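Local coordinates for protein botulinum neurotoxin type C1 (PDB 3R4S) that binds two ganglioside molecules through its receptor-binding domain to enter target cells, as part of a toxin that is also a metalloprotease, at residues 269-274 / 341-346; 320-325 / 351-356; 370-375 / 382-387; 390-395 / 403-408. One frame throughout, in Å; residues are numbered along the deposited sequence.

Interaction 1 (269-274 / 341-346); sequences RQIVFN and IGLREQ. With SIA (N-acetyl-alpha-neuraminic acid), chain D; SLB (N-acetyl-beta-neuraminic acid), chain C.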
# COMPACT_ATOMS: atom_id res chain seq x y z
N ARG A 269 -13.46 -28.72 -7.63
CA ARG A 269 -12.10 -28.65 -7.13
C ARG A 269 -11.14 -27.90 -8.06
O ARG A 269 -9.92 -27.90 -7.84
CB ARG A 269 -11.56 -30.04 -6.82
CG ARG A 269 -12.21 -30.67 -5.61
CD ARG A 269 -11.63 -32.05 -5.37
NE ARG A 269 -12.19 -32.66 -4.18
CZ ARG A 269 -11.65 -33.71 -3.57
NH1 ARG A 269 -10.53 -34.24 -4.04
NH2 ARG A 269 -12.22 -34.21 -2.48
N GLN A 270 -11.69 -27.28 -9.10
CA GLN A 270 -10.92 -26.36 -9.93
C GLN A 270 -11.25 -24.94 -9.49
O GLN A 270 -12.41 -24.53 -9.51
CB GLN A 270 -11.26 -26.54 -11.41
CG GLN A 270 -10.54 -25.53 -12.31
CD GLN A 270 -9.04 -25.48 -12.04
OE1 GLN A 270 -8.48 -24.42 -11.74
NE2 GLN A 270 -8.39 -26.63 -12.12
N ILE A 271 -10.23 -24.18 -9.10
CA ILE A 271 -10.43 -22.77 -8.78
C ILE A 271 -10.76 -22.01 -10.05
O ILE A 271 -10.15 -22.24 -11.10
CB ILE A 271 -9.21 -22.14 -8.12
CG1 ILE A 271 -8.93 -22.83 -6.79
CG2 ILE A 271 -9.43 -20.64 -7.92
CD1 ILE A 271 -7.65 -22.38 -6.12
N VAL A 272 -11.74 -21.12 -9.96
CA VAL A 272 -12.14 -20.29 -11.09
C VAL A 272 -12.36 -18.86 -10.61
O VAL A 272 -12.62 -18.63 -9.43
CB VAL A 272 -13.44 -20.81 -11.75
CG1 VAL A 272 -13.27 -22.25 -12.18
CG2 VAL A 272 -14.62 -20.67 -10.78
N PHE A 273 -12.26 -17.91 -11.52
CA PHE A 273 -12.46 -16.52 -11.17
C PHE A 273 -13.78 -16.00 -11.72
O PHE A 273 -14.04 -16.08 -12.92
CB PHE A 273 -11.29 -15.66 -11.68
CG PHE A 273 -10.00 -15.93 -10.96
CD1 PHE A 273 -9.69 -15.26 -9.78
CD2 PHE A 273 -9.09 -16.85 -11.45
CE1 PHE A 273 -8.49 -15.51 -9.11
CE2 PHE A 273 -7.89 -17.11 -10.79
CZ PHE A 273 -7.60 -16.44 -9.62
N ASN A 274 -14.61 -15.48 -10.82
CA ASN A 274 -15.91 -14.93 -11.19
C ASN A 274 -15.95 -13.42 -11.04
O ASN A 274 -15.31 -12.86 -10.14
CB ASN A 274 -17.01 -15.54 -10.31
CG ASN A 274 -17.27 -17.01 -10.60
OD1 ASN A 274 -16.77 -17.57 -11.58
ND2 ASN A 274 -18.06 -17.64 -9.75
N ILE A 341 -4.00 -24.67 -11.35
CA ILE A 341 -3.97 -24.78 -9.90
C ILE A 341 -5.38 -25.11 -9.42
O ILE A 341 -6.34 -24.43 -9.75
CB ILE A 341 -3.48 -23.48 -9.22
CG1 ILE A 341 -2.02 -23.21 -9.62
CG2 ILE A 341 -3.63 -23.59 -7.71
CD1 ILE A 341 -1.47 -21.85 -9.15
N GLY A 342 -5.50 -26.20 -8.67
CA GLY A 342 -6.81 -26.60 -8.18
C GLY A 342 -6.74 -26.88 -6.70
O GLY A 342 -5.82 -26.41 -6.01
N LEU A 343 -7.72 -27.62 -6.20
CA LEU A 343 -7.81 -27.90 -4.77
C LEU A 343 -7.83 -29.39 -4.48
O LEU A 343 -8.54 -30.16 -5.13
CB LEU A 343 -9.05 -27.23 -4.17
CG LEU A 343 -9.18 -25.72 -4.38
CD1 LEU A 343 -10.63 -25.29 -4.25
CD2 LEU A 343 -8.30 -24.96 -3.40
N ARG A 344 -7.04 -29.80 -3.49
CA ARG A 344 -6.98 -31.20 -3.07
C ARG A 344 -7.10 -31.30 -1.56
O ARG A 344 -6.69 -30.40 -0.82
CB ARG A 344 -5.68 -31.85 -3.53
CG ARG A 344 -4.45 -31.22 -2.90
CD ARG A 344 -3.20 -32.02 -3.19
NE ARG A 344 -3.25 -33.34 -2.57
CZ ARG A 344 -2.26 -34.22 -2.63
NH1 ARG A 344 -1.13 -33.93 -3.28
NH2 ARG A 344 -2.38 -35.40 -2.03
N GLU A 345 -7.65 -32.41 -1.10
CA GLU A 345 -7.80 -32.66 0.32
C GLU A 345 -6.45 -32.66 1.01
O GLU A 345 -5.48 -33.19 0.48
CB GLU A 345 -8.50 -34.00 0.56
CG GLU A 345 -9.96 -34.00 0.20
CD GLU A 345 -10.61 -35.34 0.48
OE1 GLU A 345 -10.23 -35.99 1.48
OE2 GLU A 345 -11.49 -35.75 -0.30
N GLN A 346 -6.41 -32.06 2.19
CA GLN A 346 -5.19 -32.03 2.98
C GLN A 346 -4.77 -33.44 3.37
O GLN A 346 -5.61 -34.33 3.49
CB GLN A 346 -5.39 -31.19 4.24
CG GLN A 346 -5.67 -29.73 3.95
CD GLN A 346 -5.74 -28.90 5.21
OE1 GLN A 346 -5.77 -29.44 6.32
NE2 GLN A 346 -5.78 -27.58 5.06
C1 SIA D . -2.90 -26.82 7.96
C2 SIA D . -2.08 -27.82 8.75
C3 SIA D . -2.88 -28.42 9.90
C4 SIA D . -3.88 -29.49 9.46
C5 SIA D . -3.22 -30.47 8.52
C6 SIA D . -2.60 -29.71 7.35
C7 SIA D . -1.96 -30.61 6.30
C8 SIA D . -1.35 -29.76 5.19
C9 SIA D . -0.95 -30.63 4.00
C10 SIA D . -4.34 -32.57 8.08
C11 SIA D . -5.52 -33.27 7.46
N5 SIA D . -4.31 -31.24 7.96
O1A SIA D . -2.55 -26.57 6.78
O1B SIA D . -3.89 -26.27 8.51
O2 SIA D . -0.95 -27.12 9.28
O4 SIA D . -4.36 -30.19 10.61
O6 SIA D . -1.60 -28.82 7.85
O7 SIA D . -0.92 -31.39 6.91
O8 SIA D . -2.28 -28.74 4.76
O9 SIA D . -2.15 -31.02 3.33
O10 SIA D . -3.45 -33.18 8.65
C1 SLB C . -21.81 -25.19 -6.03
C2 SLB C . -20.66 -25.71 -5.21
C3 SLB C . -19.54 -24.66 -5.19
C4 SLB C . -18.30 -25.19 -4.49
C5 SLB C . -17.84 -26.45 -5.19
C6 SLB C . -18.97 -27.48 -5.20
C7 SLB C . -18.53 -28.67 -6.04
C8 SLB C . -19.51 -29.84 -5.89
C9 SLB C . -19.05 -31.06 -6.68
C10 SLB C . -15.61 -27.40 -4.77
C11 SLB C . -14.71 -27.97 -3.72
N5 SLB C . -16.82 -27.02 -4.33
O1A SLB C . -21.74 -25.18 -7.28
O1B SLB C . -22.80 -24.75 -5.40
O2 SLB C . -21.14 -25.91 -3.88
O4 SLB C . -17.24 -24.23 -4.53
O6 SLB C . -20.21 -26.96 -5.75
O7 SLB C . -18.49 -28.21 -7.41
O8 SLB C . -19.65 -30.20 -4.50
O9 SLB C . -19.49 -30.90 -8.04
O10 SLB C . -15.26 -27.28 -5.94
O HOH W 1 -8.54 -32.83 -6.45

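Interaction 2 (320-325 / 351-356); sequences NLFMKN and NDNIIF. With SIA (N-acetyl-alpha-neuraminic acid), chain D.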
# COMPACT_ATOMS: atom_id res chain seq x y z
N ASN A 320 -5.86 -27.86 0.09
CA ASN A 320 -4.64 -27.17 -0.32
C ASN A 320 -4.80 -26.77 -1.77
O ASN A 320 -5.35 -27.54 -2.57
CB ASN A 320 -3.42 -28.10 -0.25
CG ASN A 320 -3.12 -28.59 1.15
OD1 ASN A 320 -2.88 -29.78 1.36
ND2 ASN A 320 -3.12 -27.68 2.12
N LEU A 321 -4.31 -25.60 -2.14
CA LEU A 321 -4.11 -25.32 -3.55
C LEU A 321 -3.00 -26.25 -4.00
O LEU A 321 -2.08 -26.54 -3.23
CB LEU A 321 -3.71 -23.85 -3.77
CG LEU A 321 -4.84 -22.83 -3.89
CD1 LEU A 321 -5.67 -22.76 -2.61
CD2 LEU A 321 -4.25 -21.46 -4.22
N PHE A 322 -3.08 -26.73 -5.24
CA PHE A 322 -2.02 -27.60 -5.74
C PHE A 322 -1.90 -27.49 -7.24
O PHE A 322 -2.86 -27.14 -7.93
CB PHE A 322 -2.23 -29.07 -5.31
CG PHE A 322 -3.20 -29.86 -6.17
CD1 PHE A 322 -4.56 -29.55 -6.18
CD2 PHE A 322 -2.76 -30.92 -6.95
CE1 PHE A 322 -5.45 -30.27 -6.97
CE2 PHE A 322 -3.65 -31.66 -7.73
CZ PHE A 322 -4.99 -31.33 -7.74
N MET A 323 -0.71 -27.77 -7.75
CA MET A 323 -0.51 -27.76 -9.19
C MET A 323 -0.94 -29.11 -9.74
O MET A 323 -0.35 -30.14 -9.43
CB MET A 323 0.96 -27.49 -9.52
CG MET A 323 1.17 -27.20 -11.00
SD MET A 323 2.90 -27.11 -11.49
CE MET A 323 3.44 -28.79 -11.25
N LYS A 324 -1.99 -29.09 -10.55
CA LYS A 324 -2.48 -30.32 -11.17
C LYS A 324 -1.50 -30.76 -12.24
O LYS A 324 -0.65 -29.99 -12.67
CB LYS A 324 -3.82 -30.08 -11.85
CG LYS A 324 -5.03 -29.95 -10.96
CD LYS A 324 -6.27 -29.99 -11.87
CE LYS A 324 -7.57 -29.74 -11.16
NZ LYS A 324 -8.63 -29.44 -12.18
N ASN A 325 -1.64 -32.01 -12.68
CA ASN A 325 -0.74 -32.58 -13.67
C ASN A 325 -1.44 -32.93 -14.99
O ASN A 325 -0.93 -33.73 -15.77
CB ASN A 325 -0.08 -33.83 -13.09
CG ASN A 325 1.13 -34.26 -13.87
OD1 ASN A 325 1.72 -33.46 -14.60
ND2 ASN A 325 1.51 -35.52 -13.72
N ASN A 351 2.71 -32.58 0.53
CA ASN A 351 3.07 -33.10 -0.79
C ASN A 351 3.72 -32.04 -1.68
O ASN A 351 3.37 -30.86 -1.62
CB ASN A 351 1.84 -33.68 -1.49
CG ASN A 351 1.43 -35.03 -0.90
OD1 ASN A 351 0.46 -35.12 -0.15
ND2 ASN A 351 2.18 -36.07 -1.24
N ASP A 352 4.65 -32.47 -2.53
CA ASP A 352 5.40 -31.56 -3.38
C ASP A 352 4.52 -30.63 -4.20
O ASP A 352 4.86 -29.46 -4.40
CB ASP A 352 6.33 -32.34 -4.32
CG ASP A 352 7.08 -31.41 -5.29
OD1 ASP A 352 8.14 -30.88 -4.89
OD2 ASP A 352 6.60 -31.20 -6.43
N ASN A 353 3.39 -31.14 -4.69
CA ASN A 353 2.57 -30.35 -5.61
C ASN A 353 1.78 -29.21 -4.96
O ASN A 353 1.08 -28.47 -5.65
CB ASN A 353 1.67 -31.23 -6.50
CG ASN A 353 0.64 -32.02 -5.72
OD1 ASN A 353 0.36 -31.73 -4.55
ND2 ASN A 353 0.05 -33.04 -6.37
N ILE A 354 1.91 -29.04 -3.65
CA ILE A 354 1.30 -27.86 -3.02
C ILE A 354 2.32 -26.79 -2.64
O ILE A 354 1.95 -25.72 -2.15
CB ILE A 354 0.51 -28.20 -1.75
CG1 ILE A 354 1.47 -28.49 -0.59
CG2 ILE A 354 -0.49 -29.35 -2.00
CD1 ILE A 354 0.79 -28.60 0.75
N ILE A 355 3.60 -27.07 -2.89
CA ILE A 355 4.67 -26.20 -2.40
C ILE A 355 5.01 -25.03 -3.33
O ILE A 355 5.24 -25.22 -4.53
CB ILE A 355 5.94 -27.02 -2.07
CG1 ILE A 355 5.61 -28.14 -1.07
CG2 ILE A 355 7.05 -26.12 -1.51
CD1 ILE A 355 6.80 -29.02 -0.73
N PHE A 356 5.02 -23.82 -2.76
CA PHE A 356 5.37 -22.61 -3.51
C PHE A 356 6.43 -21.77 -2.79
O PHE A 356 6.68 -21.95 -1.58
CB PHE A 356 4.13 -21.77 -3.79
CG PHE A 356 3.12 -22.45 -4.67
CD1 PHE A 356 3.21 -22.34 -6.05
CD2 PHE A 356 2.10 -23.23 -4.13
CE1 PHE A 356 2.30 -22.98 -6.88
CE2 PHE A 356 1.19 -23.87 -4.95
CZ PHE A 356 1.28 -23.75 -6.33
C1 SIA D . -2.90 -26.82 7.96
C2 SIA D . -2.08 -27.82 8.75
C3 SIA D . -2.88 -28.42 9.90
C4 SIA D . -3.88 -29.49 9.46
C5 SIA D . -3.22 -30.47 8.52
C6 SIA D . -2.60 -29.71 7.35
C7 SIA D . -1.96 -30.61 6.30
C8 SIA D . -1.35 -29.76 5.19
C9 SIA D . -0.95 -30.63 4.00
C10 SIA D . -4.34 -32.57 8.08
C11 SIA D . -5.52 -33.27 7.46
N5 SIA D . -4.31 -31.24 7.96
O1A SIA D . -2.55 -26.57 6.78
O1B SIA D . -3.89 -26.27 8.51
O2 SIA D . -0.95 -27.12 9.28
O4 SIA D . -4.36 -30.19 10.61
O6 SIA D . -1.60 -28.82 7.85
O7 SIA D . -0.92 -31.39 6.91
O8 SIA D . -2.28 -28.74 4.76
O9 SIA D . -2.15 -31.02 3.33
O10 SIA D . -3.45 -33.18 8.65
O HOH W 2 -0.58 -24.65 -1.86
O HOH W 3 0.47 -33.12 -9.23

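Interaction 3 (370-375 / 382-387); sequences QIFKSN and SGICSI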
# COMPACT_ATOMS: atom_id res chain seq x y z
N GLN A 370 5.00 -12.27 -6.47
CA GLN A 370 5.10 -13.30 -7.48
C GLN A 370 5.26 -14.61 -6.72
O GLN A 370 5.89 -14.65 -5.65
CB GLN A 370 6.27 -13.06 -8.42
CG GLN A 370 6.04 -11.89 -9.38
CD GLN A 370 7.14 -11.76 -10.40
OE1 GLN A 370 8.31 -11.71 -10.04
NE2 GLN A 370 6.79 -11.73 -11.69
N ILE A 371 4.65 -15.66 -7.26
CA ILE A 371 4.60 -16.93 -6.55
C ILE A 371 5.08 -18.03 -7.48
O ILE A 371 4.54 -18.22 -8.57
CB ILE A 371 3.18 -17.21 -6.04
CG1 ILE A 371 2.69 -16.02 -5.21
CG2 ILE A 371 3.14 -18.51 -5.22
CD1 ILE A 371 1.18 -16.05 -4.91
N PHE A 372 6.12 -18.71 -7.04
CA PHE A 372 6.82 -19.65 -7.88
C PHE A 372 6.60 -21.06 -7.36
O PHE A 372 6.62 -21.29 -6.15
CB PHE A 372 8.32 -19.33 -7.86
CG PHE A 372 8.66 -17.98 -8.44
CD1 PHE A 372 9.01 -17.85 -9.78
CD2 PHE A 372 8.61 -16.85 -7.65
CE1 PHE A 372 9.31 -16.61 -10.32
CE2 PHE A 372 8.92 -15.59 -8.17
CZ PHE A 372 9.28 -15.48 -9.50
N LYS A 373 6.40 -22.00 -8.28
CA LYS A 373 6.31 -23.41 -7.93
C LYS A 373 7.67 -23.91 -7.47
O LYS A 373 8.68 -23.70 -8.15
CB LYS A 373 5.82 -24.25 -9.11
CG LYS A 373 5.58 -25.72 -8.73
CD LYS A 373 4.35 -25.87 -7.83
CE LYS A 373 4.24 -27.28 -7.24
NZ LYS A 373 5.27 -27.51 -6.17
N SER A 374 7.71 -24.56 -6.32
CA SER A 374 8.96 -24.88 -5.66
C SER A 374 8.95 -26.29 -5.10
O SER A 374 7.89 -26.85 -4.86
CB SER A 374 9.17 -23.90 -4.50
OG SER A 374 10.35 -24.17 -3.77
N ASN A 375 10.13 -26.87 -4.89
CA ASN A 375 10.23 -28.09 -4.09
C ASN A 375 10.43 -27.72 -2.61
O ASN A 375 10.47 -26.54 -2.25
CB ASN A 375 11.34 -29.03 -4.61
CG ASN A 375 12.74 -28.46 -4.41
OD1 ASN A 375 12.93 -27.25 -4.35
ND2 ASN A 375 13.72 -29.35 -4.32
N SER A 382 10.46 -24.36 -10.39
CA SER A 382 10.12 -24.94 -11.68
C SER A 382 9.11 -24.15 -12.50
O SER A 382 8.83 -24.50 -13.65
CB SER A 382 9.60 -26.37 -11.49
OG SER A 382 8.48 -26.37 -10.62
N GLY A 383 8.55 -23.10 -11.91
CA GLY A 383 7.51 -22.36 -12.60
C GLY A 383 7.00 -21.14 -11.86
O GLY A 383 7.38 -20.88 -10.72
N ILE A 384 6.14 -20.38 -12.53
CA ILE A 384 5.58 -19.16 -11.96
C ILE A 384 4.06 -19.21 -12.04
O ILE A 384 3.51 -19.72 -13.02
CB ILE A 384 6.12 -17.90 -12.69
CG1 ILE A 384 5.86 -16.62 -11.88
CG2 ILE A 384 5.53 -17.79 -14.11
CD1 ILE A 384 6.52 -15.39 -12.47
N CYS A 385 3.38 -18.69 -11.03
CA CYS A 385 1.92 -18.65 -11.02
C CYS A 385 1.38 -17.53 -11.89
O CYS A 385 1.79 -16.38 -11.76
CB CYS A 385 1.38 -18.51 -9.59
SG CYS A 385 1.71 -19.97 -8.60
N SER A 386 0.44 -17.88 -12.76
CA SER A 386 -0.18 -16.92 -13.65
C SER A 386 -1.68 -17.18 -13.68
O SER A 386 -2.22 -17.84 -12.78
CB SER A 386 0.43 -17.05 -15.06
OG SER A 386 0.00 -16.00 -15.90
N ILE A 387 -2.36 -16.69 -14.70
CA ILE A 387 -3.80 -16.78 -14.81
C ILE A 387 -4.15 -16.79 -16.30
O ILE A 387 -3.45 -16.19 -17.11
CB ILE A 387 -4.47 -15.58 -14.11
CG1 ILE A 387 -5.98 -15.76 -14.03
CG2 ILE A 387 -4.11 -14.26 -14.81
CD1 ILE A 387 -6.68 -14.75 -13.12
O HOH W 4 3.42 -15.26 -9.74

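Interaction 4 (390-395 / 403-408); sequences YRFRLG and YLVPTV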
# COMPACT_ATOMS: atom_id res chain seq x y z
N TYR A 390 -9.04 -21.19 -19.94
CA TYR A 390 -8.88 -22.53 -20.50
C TYR A 390 -10.18 -23.34 -20.49
O TYR A 390 -11.14 -22.99 -19.79
CB TYR A 390 -7.76 -23.28 -19.76
CG TYR A 390 -6.43 -22.56 -19.85
CD1 TYR A 390 -5.54 -22.82 -20.88
CD2 TYR A 390 -6.08 -21.60 -18.90
CE1 TYR A 390 -4.33 -22.15 -20.96
CE2 TYR A 390 -4.87 -20.92 -18.98
CZ TYR A 390 -4.00 -21.21 -20.01
OH TYR A 390 -2.80 -20.55 -20.08
N ARG A 391 -10.21 -24.41 -21.28
CA ARG A 391 -11.42 -25.21 -21.46
C ARG A 391 -11.48 -26.38 -20.48
O ARG A 391 -10.57 -27.20 -20.42
CB ARG A 391 -11.50 -25.74 -22.89
CG ARG A 391 -11.82 -24.68 -23.93
CD ARG A 391 -13.28 -24.76 -24.35
NE ARG A 391 -13.63 -23.66 -25.24
CZ ARG A 391 -14.87 -23.28 -25.53
NH1 ARG A 391 -15.92 -23.91 -25.00
NH2 ARG A 391 -15.06 -22.25 -26.35
N PHE A 392 -12.56 -26.45 -19.71
CA PHE A 392 -12.76 -27.53 -18.74
C PHE A 392 -14.18 -28.07 -18.83
O PHE A 392 -15.07 -27.42 -19.39
CB PHE A 392 -12.58 -27.04 -17.30
CG PHE A 392 -11.19 -26.56 -16.95
CD1 PHE A 392 -10.29 -27.41 -16.32
CD2 PHE A 392 -10.81 -25.25 -17.20
CE1 PHE A 392 -9.02 -26.96 -15.97
CE2 PHE A 392 -9.55 -24.80 -16.84
CZ PHE A 392 -8.65 -25.65 -16.23
N ARG A 393 -14.39 -29.24 -18.24
CA ARG A 393 -15.72 -29.73 -17.93
C ARG A 393 -15.83 -29.74 -16.42
O ARG A 393 -15.23 -30.59 -15.76
CB ARG A 393 -15.93 -31.14 -18.47
CG ARG A 393 -15.87 -31.26 -19.99
CD ARG A 393 -16.23 -32.70 -20.45
NE ARG A 393 -16.25 -32.78 -21.91
CZ ARG A 393 -15.20 -33.13 -22.65
NH1 ARG A 393 -14.05 -33.44 -22.08
NH2 ARG A 393 -15.32 -33.16 -23.97
N LEU A 394 -16.58 -28.81 -15.87
CA LEU A 394 -16.75 -28.73 -14.43
C LEU A 394 -18.23 -28.80 -14.07
O LEU A 394 -19.09 -28.45 -14.87
CB LEU A 394 -16.15 -27.42 -13.89
CG LEU A 394 -14.72 -27.05 -14.28
CD1 LEU A 394 -14.38 -25.64 -13.79
CD2 LEU A 394 -13.73 -28.08 -13.75
N GLY A 395 -18.52 -29.24 -12.85
CA GLY A 395 -19.88 -29.19 -12.33
C GLY A 395 -20.98 -29.76 -13.21
O GLY A 395 -22.02 -29.12 -13.40
N TYR A 403 -13.15 -21.17 -18.67
CA TYR A 403 -13.10 -20.60 -17.33
C TYR A 403 -11.79 -19.84 -17.15
O TYR A 403 -10.76 -20.21 -17.72
CB TYR A 403 -13.19 -21.68 -16.25
CG TYR A 403 -14.48 -22.48 -16.26
CD1 TYR A 403 -15.57 -22.07 -15.50
CD2 TYR A 403 -14.60 -23.63 -17.02
CE1 TYR A 403 -16.76 -22.80 -15.50
CE2 TYR A 403 -15.78 -24.36 -17.03
CZ TYR A 403 -16.85 -23.94 -16.27
OH TYR A 403 -18.02 -24.65 -16.28
N LEU A 404 -11.84 -18.78 -16.35
CA LEU A 404 -10.63 -18.04 -15.98
C LEU A 404 -10.09 -18.70 -14.72
O LEU A 404 -10.76 -18.72 -13.69
CB LEU A 404 -10.97 -16.57 -15.72
CG LEU A 404 -9.82 -15.59 -15.42
CD1 LEU A 404 -8.82 -15.57 -16.57
CD2 LEU A 404 -10.37 -14.21 -15.17
N VAL A 405 -8.88 -19.25 -14.80
CA VAL A 405 -8.34 -20.11 -13.74
C VAL A 405 -6.90 -19.74 -13.40
O VAL A 405 -6.18 -19.24 -14.26
CB VAL A 405 -8.37 -21.60 -14.17
CG1 VAL A 405 -9.79 -22.02 -14.50
CG2 VAL A 405 -7.45 -21.84 -15.38
N PRO A 406 -6.48 -19.98 -12.14
CA PRO A 406 -5.06 -19.78 -11.83
C PRO A 406 -4.24 -20.90 -12.43
O PRO A 406 -4.72 -22.05 -12.53
CB PRO A 406 -5.03 -19.84 -10.30
CG PRO A 406 -6.13 -20.77 -9.94
CD PRO A 406 -7.23 -20.52 -10.98
N THR A 407 -3.03 -20.59 -12.85
CA THR A 407 -2.16 -21.59 -13.48
C THR A 407 -0.73 -21.49 -12.99
O THR A 407 -0.33 -20.49 -12.36
CB THR A 407 -2.09 -21.39 -15.01
OG1 THR A 407 -1.53 -20.10 -15.30
CG2 THR A 407 -3.47 -21.51 -15.66
N VAL A 408 0.03 -22.54 -13.28
CA VAL A 408 1.49 -22.51 -13.18
C VAL A 408 2.04 -22.69 -14.59
O VAL A 408 1.64 -23.61 -15.30
CB VAL A 408 2.04 -23.64 -12.29
CG1 VAL A 408 3.57 -23.66 -12.32
CG2 VAL A 408 1.51 -23.51 -10.85
O HOH W 5 -1.86 -18.97 -17.94
O HOH W 6 -20.25 -25.39 -13.99

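Interaction 1 (269-274 / 341-346)
Glu345 OE2 accepts Arg269 NH2 at 2.8 Å in a salt bridge that joins the two segments at their outer side. The oxygen uses its anti lone pair, facing away from its twin, and meets the edge of the guanidinium close to its plane. The carboxylate plane is turned 77° from the guanidinium, and only OE2 engages the arginine; Lys317 is a second, long and weak ionic partner of this oxygen. Arginine suits the position because its chain, extended from CG to NE, runs alongside the Leu343 carbonyl, with CB 3.5 Å from Leu343 O, before delivering its charge to the glutamate. A water that donates to Leu343 O also touches Arg269 NH1, weakly.

Behind this salt bridge one backbone hydrogen bond joins the segments, Leu343 N donating to Arg269 O at 2.8 Å. Both segments belong to the C-terminal receptor-binding domain, a beta-trefoil, where the small hairpin of strands 262-267 and 270-275 leans on strand 338-345. Arg269 sits at the hairpin turn with a positive phi of 69°. Its N-H serves the N-acetyl-beta-neuraminic acid, reaching O10 at 2.9 Å, while its carbonyl serves Leu343. Gly342, lacking a side chain, lets Arg269 O come within 3.4 Å of its CA. Farther in, the branched Ile271 crosses Leu343 at about a right angle, CG1 lying 3.8 Å from Leu343 CG, and Met264, Leu321 and Pro406 also touch Ile271 or Leu343. Just past the end of strand 338-345, Gln346 OE1 accepts N5 of the N-acetyl-alpha-neuraminic acid at 2.8 Å.

Interaction 2 (320-325 / 351-356)
Met323 N donates to Asn353 O at 2.8 Å, a nearly straight bond lying in the carbonyl plane, and it is the direct hydrogen bond between strand 317-323 and the 3-10 turn 352-354. The same oxygen also receives a CA-H...O contact from Phe322, whose CA stands 3.2 Å away. Two waters extend the polar link. One donates to both Leu321 O and Ile354 O; the other accepts from Asn353 ND2 and donates to Met323 O, bridging side chain to backbone.

The apolar part belongs to Ile354. Its beta-branched side chain lays CG2 against two side chains of the strand, 3.6 Å from Asn320 CB and 3.7 Å from Phe322 CB, while its own CB rests close to Leu321 O.

Amide and ring form a third kind of contact. Asn353 and Phe322 run side by side in the same direction, their planes 59° apart, with ND2 3.6 Å from CD2 at the ring edge. A chi1 of 64° sets the amide between Asn353's own N and carbonyl carbon and beside the ring; the OD1 bond from Arg344 NH1 and the ND2 bond to the water together hold the amide's rotation.

Ligand bonds come last. Asn320 is well chosen because an amide can both give and take: ND2 donates to O8 of the N-acetyl-alpha-neuraminic acid at 3.0 Å with an angle of 169°, and OD1 accepts from O9, at a distance too short to be trusted. The turn 352-354 packs through Ile354 on strand 317-323, whose Asn320 joins Tyr309, Gln346 and Thr347 in a sialic acid pocket on the beta-trefoil.

Interaction 3 (370-375 / 382-387)
Phe372 and Ile384 lie side by side on one face of a beta hairpin, forming with the backbone around them its closely packed part. Ile384 CG1 makes an off-centre CH-pi contact, 4.3 Å from the ring centroid, and its CD1 reaches to 3.7 Å from Phe372 CE1. With CG1 of Ile384 anti to the backbone N (chi1 -165°), the long branch runs along the ring. On the other face is Cys385, whose small side chain brings SG to 3.3 Å from Ile371 O and near Ile371 CG2. Its N-H bonds to Ile371 O at 2.8 Å, nearly along the C=O axis. Lys373 O accepts from Ser382 N at 2.9 Å.

Elsewhere the strands are more loosely joined. Lys373 N donates to Gly383 O in a bent bond, from well above the carbonyl plane. Where Ile371 N faces Cys385 O a water mediates, accepting from Ile371 N at 2.8 Å and lying 2.8 Å from Cys385 O, to which it can donate. Toward the hairpin's turn, Ser382 OG merely touches Lys373 CG.

The lysine's long chain bends away from the partner strand, and its NZ bonds to Asp352 O and Ile355 O and makes a cation-pi contact with Phe356. Leu417 packs against Phe372 and Ile384. In the sheet, strand 367-374 lies between 356-362 and 381-392, and the latter pairs in turn with 401-409.

Interaction 4 (390-395 / 403-408)
Tyr390 and Tyr403 exchange backbone hydrogen bonds, Tyr390 N to Tyr403 O at 3.0 Å and Tyr403 N to Tyr390 O at 2.9 Å. They form an antiparallel hydrogen-bonded pair near the turn of the hairpin 381-392/401-409 of the beta-trefoil, where segment 390-395 leaves its strand after Phe392.

Tyr403 is the side chain to follow. From CB, a chi1 of -62° sets CG beside its own backbone N and sends the ring toward the residues after Tyr390. CD2 comes first, 4.0 Å from Phe392 CB. CE2 stands 3.9 Å from Phe392 O, which lies at the ring edge, in plane. Over one face sits Leu394 CD1, 3.7 Å from the ring centroid and only 9° off the normal, a CH-pi contact that a branched leucine makes with a single methyl as the two side chains slide past each other. At the tip, OH is hydrogen-bonded to Asp397 OD1 and also accepts from a water that is weakly shared with Leu394 O. A tyrosine fits because its flat ring covers apolar neighbours while its hydroxyl ends among polar ones.

Farther along strand 401-409, Val405 spreads its two methyls between two rings: CG1 lies 3.6 Å from Phe392 CE2, and CG2 packs on Tyr390 CD2. Tyr390 also crosses Thr407 at about a right angle, its CE2 against the threonine CG2. A water spans their hydroxyls, 2.8 Å from Tyr390 OH and 2.9 Å from Thr407 OG1.

In the fold
All four contacts belong to the C-terminal receptor-binding domain and reach its large antiparallel sheet. Interactions 1 and 2, centres 11 Å apart, lie on neighbouring strands, 338-345 and 317-323 respectively, and both touch the N-acetyl-alpha-neuraminic acid; interaction 1 also reaches the N-acetyl-beta-neuraminic acid, so it spans the two sialic acid sites. Interaction 4, centred 9 Å from interaction 1, lies near the latter site, the Leu394 side chain being about 7 Å from the sugar, and bonds to interaction 1 through Phe273 N and Leu404 O, 2.8 Å apart. Interaction 3 lies nearer the centre of the chain: Lys373 NZ meets Asp352 O of interaction 2 at 2.7 Å, and strand 381-392 links it to interaction 4.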